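Local coordinates for protein filamentous hemagglutinin (Bordetella pertussis, PDB 1RWR) that is secreted by the two-partner pathway as an adhesin, its N-terminal beta-helical TPS domain probably being what directs export, at residues A185-A188 with G189-Y193; R208-A211 with A212-A216. All coordinates share one frame; numbering follows the deposited sequence.

Interaction 1 (A185-A188 with G189-Y193); sequences AVVA and GANRY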
ATOM      1  N   ALA A 185       2.069  -5.909  -4.276  1.00 11.61           N
ATOM      2  CA  ALA A 185       3.147  -6.418  -3.426  1.00 11.74           C
ATOM      3  C   ALA A 185       2.767  -6.215  -1.988  1.00 11.17           C
ATOM      4  O   ALA A 185       2.297  -5.134  -1.618  1.00 11.63           O
ATOM      5  CB  ALA A 185       4.449  -5.728  -3.736  1.00 12.69           C
ATOM      6  N   VAL A 186       2.924  -7.270  -1.195  1.00 10.37           N
ATOM      7  CA  VAL A 186       2.723  -7.212   0.244  1.00 11.06           C
ATOM      8  C   VAL A 186       4.075  -7.628   0.848  1.00 11.57           C
ATOM      9  O   VAL A 186       4.597  -8.723   0.548  1.00 11.30           O
ATOM     10  CB  VAL A 186       1.614  -8.153   0.716  1.00 11.26           C
ATOM     11  CG1 VAL A 186       1.488  -8.103   2.244  1.00 12.63           C
ATOM     12  CG2 VAL A 186       0.302  -7.831   0.077  1.00 13.12           C
ATOM     13  N   VAL A 187       4.675  -6.730   1.623  1.00 12.36           N
ATOM     14  CA  VAL A 187       6.041  -6.910   2.140  1.00 12.29           C
ATOM     15  C   VAL A 187       5.967  -6.747   3.647  1.00 12.05           C
ATOM     16  O   VAL A 187       5.682  -5.630   4.160  1.00 12.87           O
ATOM     17  CB  VAL A 187       6.986  -5.887   1.530  1.00 12.98           C
ATOM     18  CG1 VAL A 187       8.389  -5.962   2.162  1.00 15.50           C
ATOM     19  CG2 VAL A 187       7.038  -6.053   0.000  1.00 15.07           C
ATOM     20  N   ALA A 188       6.162  -7.855   4.363  1.00 12.01           N
ATOM     21  CA  ALA A 188       6.080  -7.870   5.811  1.00 11.83           C
ATOM     22  C   ALA A 188       7.423  -8.105   6.447  1.00 11.97           C
ATOM     23  O   ALA A 188       8.318  -8.706   5.823  1.00 13.96           O
ATOM     24  CB  ALA A 188       5.085  -8.925   6.277  1.00 13.20           C
ATOM     25  N   GLY A 189       7.577  -7.619   7.663  1.00 12.58           N
ATOM     26  CA  GLY A 189       8.801  -7.815   8.440  1.00 12.88           C
ATOM     27  C   GLY A 189       9.551  -6.513   8.662  1.00 13.44           C
ATOM     28  O   GLY A 189       9.119  -5.444   8.239  1.00 12.75           O
ATOM     29  N   ALA A 190      10.655  -6.625   9.387  1.00 14.09           N
ATOM     30  CA  ALA A 190      11.513  -5.493   9.666  1.00 13.90           C
ATOM     31  C   ALA A 190      12.405  -5.300   8.468  1.00 14.43           C
ATOM     32  O   ALA A 190      13.321  -6.088   8.215  1.00 15.00           O
ATOM     33  CB  ALA A 190      12.307  -5.718  10.947  1.00 13.92           C
ATOM     34  N   ASN A 191      12.059  -4.290   7.697  1.00 14.09           N
ATOM     35  CA  ASN A 191      12.707  -4.006   6.425  1.00 13.71           C
ATOM     36  C   ASN A 191      12.914  -2.537   6.205  1.00 13.16           C
ATOM     37  O   ASN A 191      12.120  -1.720   6.625  1.00 12.68           O
ATOM     38  CB  ASN A 191      11.843  -4.495   5.243  1.00 12.48           C
ATOM     39  CG  ASN A 191      11.750  -6.008   5.141  1.00 13.65           C
ATOM     40  OD1 ASN A 191      12.743  -6.693   4.953  1.00 14.68           O
ATOM     41  ND2 ASN A 191      10.528  -6.528   5.252  1.00 13.76           N
ATOM     42  N   ARG A 192      13.969  -2.191   5.491  1.00 13.88           N
ATOM     43  CA  ARG A 192      13.988  -0.925   4.801  1.00 14.81           C
ATOM     44  C   ARG A 192      13.450  -1.229   3.413  1.00 14.75           C
ATOM     45  O   ARG A 192      13.958  -2.128   2.708  1.00 14.68           O
ATOM     46  CB  ARG A 192      15.408  -0.361   4.655  1.00 15.68           C
ATOM     47  CG  ARG A 192      15.365   0.801   3.633  1.00 19.97           C
ATOM     48  CD  ARG A 192      16.443   1.730   3.746  1.00 23.49           C
ATOM     49  NE  ARG A 192      16.294   2.631   4.877  1.00 23.97           N
ATOM     50  CZ  ARG A 192      16.958   3.757   4.971  1.00 23.37           C
ATOM     51  NH1 ARG A 192      17.793   4.107   3.995  1.00 27.33           N
ATOM     52  NH2 ARG A 192      16.818   4.508   6.033  1.00 21.43           N
ATOM     53  N   TYR A 193      12.420  -0.494   3.009  1.00 14.19           N
ATOM     54  CA  TYR A 193      11.886  -0.602   1.660  1.00 14.46           C
ATOM     55  C   TYR A 193      12.207   0.648   0.877  1.00 14.63           C
ATOM     56  O   TYR A 193      11.805   1.758   1.252  1.00 15.21           O
ATOM     57  CB  TYR A 193      10.387  -0.783   1.720  1.00 14.76           C
ATOM     58  CG  TYR A 193       9.700  -1.269   0.455  1.00 14.28           C
ATOM     59  CD1 TYR A 193       9.869  -2.565   0.001  1.00 14.61           C
ATOM     60  CD2 TYR A 193       8.840  -0.441  -0.240  1.00 14.60           C
ATOM     61  CE1 TYR A 193       9.205  -3.037  -1.124  1.00 15.07           C
ATOM     62  CE2 TYR A 193       8.163  -0.912  -1.381  1.00 13.61           C
ATOM     63  CZ  TYR A 193       8.338  -2.211  -1.791  1.00 12.34           C
ATOM     64  OH  TYR A 193       7.627  -2.702  -2.852  1.00 13.39           O
TER
HETATM   65  O   HOH W   1       8.279  -4.788   5.613  1.00 12.41           O
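Where a coil of the right-handed beta-helix gives way to an extrahelical hairpin, Val-187 and Ala-188 at the end of strand 183-188 meet Asn-191 and Tyr-193 just beyond a tight bend. This is a local contact: the chain reverses through Gly-189, and the two strand ends run at 145° to each other. Val-187 carries the apolar part. Its CG1 lies anti to the backbone N (chi1 174°) and reaches the Asn-191 amide, 3.8 Å from ND2, while CG2, beside the backbone N, approaches CE1 of Tyr-193 obliquely at 3.9 Å. The two methyls of one branched side chain thus each take a different partner. Beyond this contact the ring carries its OH to a hydrogen bond with Asp-161 on the neighbouring strand 159-164. The bend takes Gly-189 to a positive phi, a conformation it can hold because it has no beta carbon to be jammed against the carbonyl oxygen of Ala-188. The amide of Asn-191 spans the inner side of the bend. ND2 donates weakly to Ala-188 O at 3.2 Å, with a strongly bent N-H...O angle of 124°; this oxygen and ND2 both have a further weak bond to Ser-235 OG. An ordered water bridges the two limbs: it accepts from Asn-191 ND2 at 2.9 Å and is placed to donate to Gly-189 O at 2.8 Å and, weakly, to Val-187 O.

Interaction 2 (R208-A211 with A212-A216); sequences RGAA and AGAYA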
ATOM      1  N   ARG A 208      10.460  -8.218  18.128  1.00 21.34           N
ATOM      2  CA  ARG A 208       9.914  -9.112  17.115  1.00 21.55           C
ATOM      3  C   ARG A 208       8.568  -8.613  16.592  1.00 20.87           C
ATOM      4  O   ARG A 208       7.890  -7.750  17.181  1.00 20.93           O
ATOM      5  CB  ARG A 208       9.806 -10.509  17.678  1.00 22.00           C
ATOM      6  CG  ARG A 208       8.651 -10.650  18.617  1.00 23.40           C
ATOM      7  CD  ARG A 208       8.637 -11.964  19.334  1.00 25.83           C
ATOM      8  NE  ARG A 208       7.312 -12.149  19.901  1.00 28.05           N
ATOM      9  CZ  ARG A 208       6.994 -13.104  20.747  1.00 29.55           C
ATOM     10  NH1 ARG A 208       7.892 -13.974  21.153  1.00 30.99           N
ATOM     11  NH2 ARG A 208       5.748 -13.169  21.176  1.00 30.26           N
ATOM     12  N   GLY A 209       8.226  -9.082  15.404  1.00 20.48           N
ATOM     13  CA  GLY A 209       6.946  -8.759  14.816  1.00 20.03           C
ATOM     14  C   GLY A 209       5.869  -9.584  15.497  1.00 19.39           C
ATOM     15  O   GLY A 209       4.787  -9.101  15.739  1.00 18.23           O
ATOM     16  N   ALA A 210       6.209 -10.837  15.774  1.00 18.91           N
ATOM     17  CA  ALA A 210       5.331 -11.798  16.434  1.00 19.56           C
ATOM     18  C   ALA A 210       6.206 -12.989  16.811  1.00 20.92           C
ATOM     19  O   ALA A 210       7.390 -13.021  16.480  1.00 22.36           O
ATOM     20  CB  ALA A 210       4.208 -12.223  15.507  1.00 18.94           C
ATOM     21  N   ALA A 211       5.614 -13.969  17.458  1.00 21.92           N
ATOM     22  CA  ALA A 211       6.316 -15.205  17.813  1.00 23.16           C
ATOM     23  C   ALA A 211       6.669 -16.070  16.624  1.00 23.34           C
ATOM     24  O   ALA A 211       5.998 -16.052  15.605  1.00 23.07           O
ATOM     25  CB  ALA A 211       5.467 -16.024  18.758  1.00 23.28           C
ATOM     26  N   ALA A 212       7.708 -16.885  16.804  1.00 23.56           N
ATOM     27  CA  ALA A 212       8.034 -17.919  15.843  1.00 23.21           C
ATOM     28  C   ALA A 212       6.773 -18.743  15.513  1.00 22.69           C
ATOM     29  O   ALA A 212       5.976 -19.067  16.394  1.00 21.79           O
ATOM     30  CB  ALA A 212       9.119 -18.792  16.400  1.00 24.27           C
ATOM     31  N   GLY A 213       6.552 -19.002  14.229  1.00 22.68           N
ATOM     32  CA  GLY A 213       5.367 -19.718  13.777  1.00 21.86           C
ATOM     33  C   GLY A 213       4.095 -18.900  13.582  1.00 20.84           C
ATOM     34  O   GLY A 213       3.120 -19.407  13.022  1.00 20.20           O
ATOM     35  N   ALA A 214       4.061 -17.668  14.086  1.00 20.04           N
ATOM     36  CA  ALA A 214       2.926 -16.782  13.851  1.00 18.98           C
ATOM     37  C   ALA A 214       3.058 -16.304  12.412  1.00 17.95           C
ATOM     38  O   ALA A 214       4.088 -16.542  11.762  1.00 17.39           O
ATOM     39  CB  ALA A 214       2.888 -15.627  14.860  1.00 20.17           C
ATOM     40  N   TYR A 215       1.988 -15.682  11.898  1.00 16.55           N
ATOM     41  CA  TYR A 215       1.911 -15.323  10.510  1.00 15.79           C
ATOM     42  C   TYR A 215       2.171 -13.840  10.331  1.00 15.03           C
ATOM     43  O   TYR A 215       1.414 -13.033  10.830  1.00 16.92           O
ATOM     44  CB  TYR A 215       0.523 -15.685   9.963  1.00 16.03           C
ATOM     45  CG  TYR A 215       0.336 -17.159  10.022  1.00 17.62           C
ATOM     46  CD1 TYR A 215       1.103 -17.980   9.241  1.00 20.49           C
ATOM     47  CD2 TYR A 215      -0.557 -17.724  10.908  1.00 20.41           C
ATOM     48  CE1 TYR A 215       0.968 -19.364   9.293  1.00 22.80           C
ATOM     49  CE2 TYR A 215      -0.708 -19.096  10.974  1.00 24.37           C
ATOM     50  CZ  TYR A 215       0.070 -19.907  10.176  1.00 24.94           C
ATOM     51  OH  TYR A 215      -0.074 -21.262  10.253  1.00 27.87           O
ATOM     52  N   ALA A 216       3.242 -13.487   9.626  1.00 13.47           N
ATOM     53  CA  ALA A 216       3.528 -12.105   9.286  1.00 12.86           C
ATOM     54  C   ALA A 216       2.565 -11.538   8.239  1.00 12.19           C
ATOM     55  O   ALA A 216       2.254 -10.339   8.252  1.00 12.34           O
ATOM     56  CB  ALA A 216       4.949 -12.007   8.774  1.00 13.03           C
TER
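Ala-210 and Ala-214 touch through their methyl groups, CB to CB at 3.7 Å, across the mouth of a small turn that precedes strand 215-219. The side chain of Ala-214 is no more than this one carbon, and its CB meets two things. Besides the methyl of Ala-210, it lies 3.2 Å from Ala-211 O, the same oxygen that its own backbone N-H engages. That bond, Ala-214 N to Ala-211 O, is of ordinary length at 2.9 Å and fairly straight, with an N-H...O angle of 158°. The donor nevertheless stands above the carbonyl plane, 36° out of it, instead of lying along a lone pair. Gly-213 N also comes close, 3.3 Å from Ala-211 O, but its N-H is poorly aimed and makes no bond, which leaves Ala-214 as the residue that closes the ring. On the outgoing limb, Gly-213 O sits 4.2 Å above the ring of Tyr-215, over its centre. The stretch around Leu-239 lies against both limbs: Gly-213 and Ala-214 form backbone hydrogen bonds with Gly-238 and Gly-240 respectively, and the methyl of Ala-210 touches Leu-239. With Ala-212 extended at the second position and Gly-213 at positive phi (84°) in the third, where a side chain would be jammed against the preceding carbonyl, the four residues from Ala-211 to Ala-214 form a classic type II beta turn.

Overall arrangement
Both contacts are local and follow in series, neither nesting nor crossing, and together they bracket one excursion from the beta-helix. From the N terminus, the chain climbs strand 183-188 of the long parallel sheet, and interaction 1 closes the bend that sends it into strand 191-194. That strand and 199-202 join 128-132 and 135-140 in a four-stranded antiparallel sheet outside the helical coils. After a loop, interaction 2 closes the turn that leads the chain into strand 215-219, within a second parallel sheet of the helix. Their centres lie about 14 Å apart, yet exit and return touch, Ala-188 CB packing 3.7 Å from Ala-216 O.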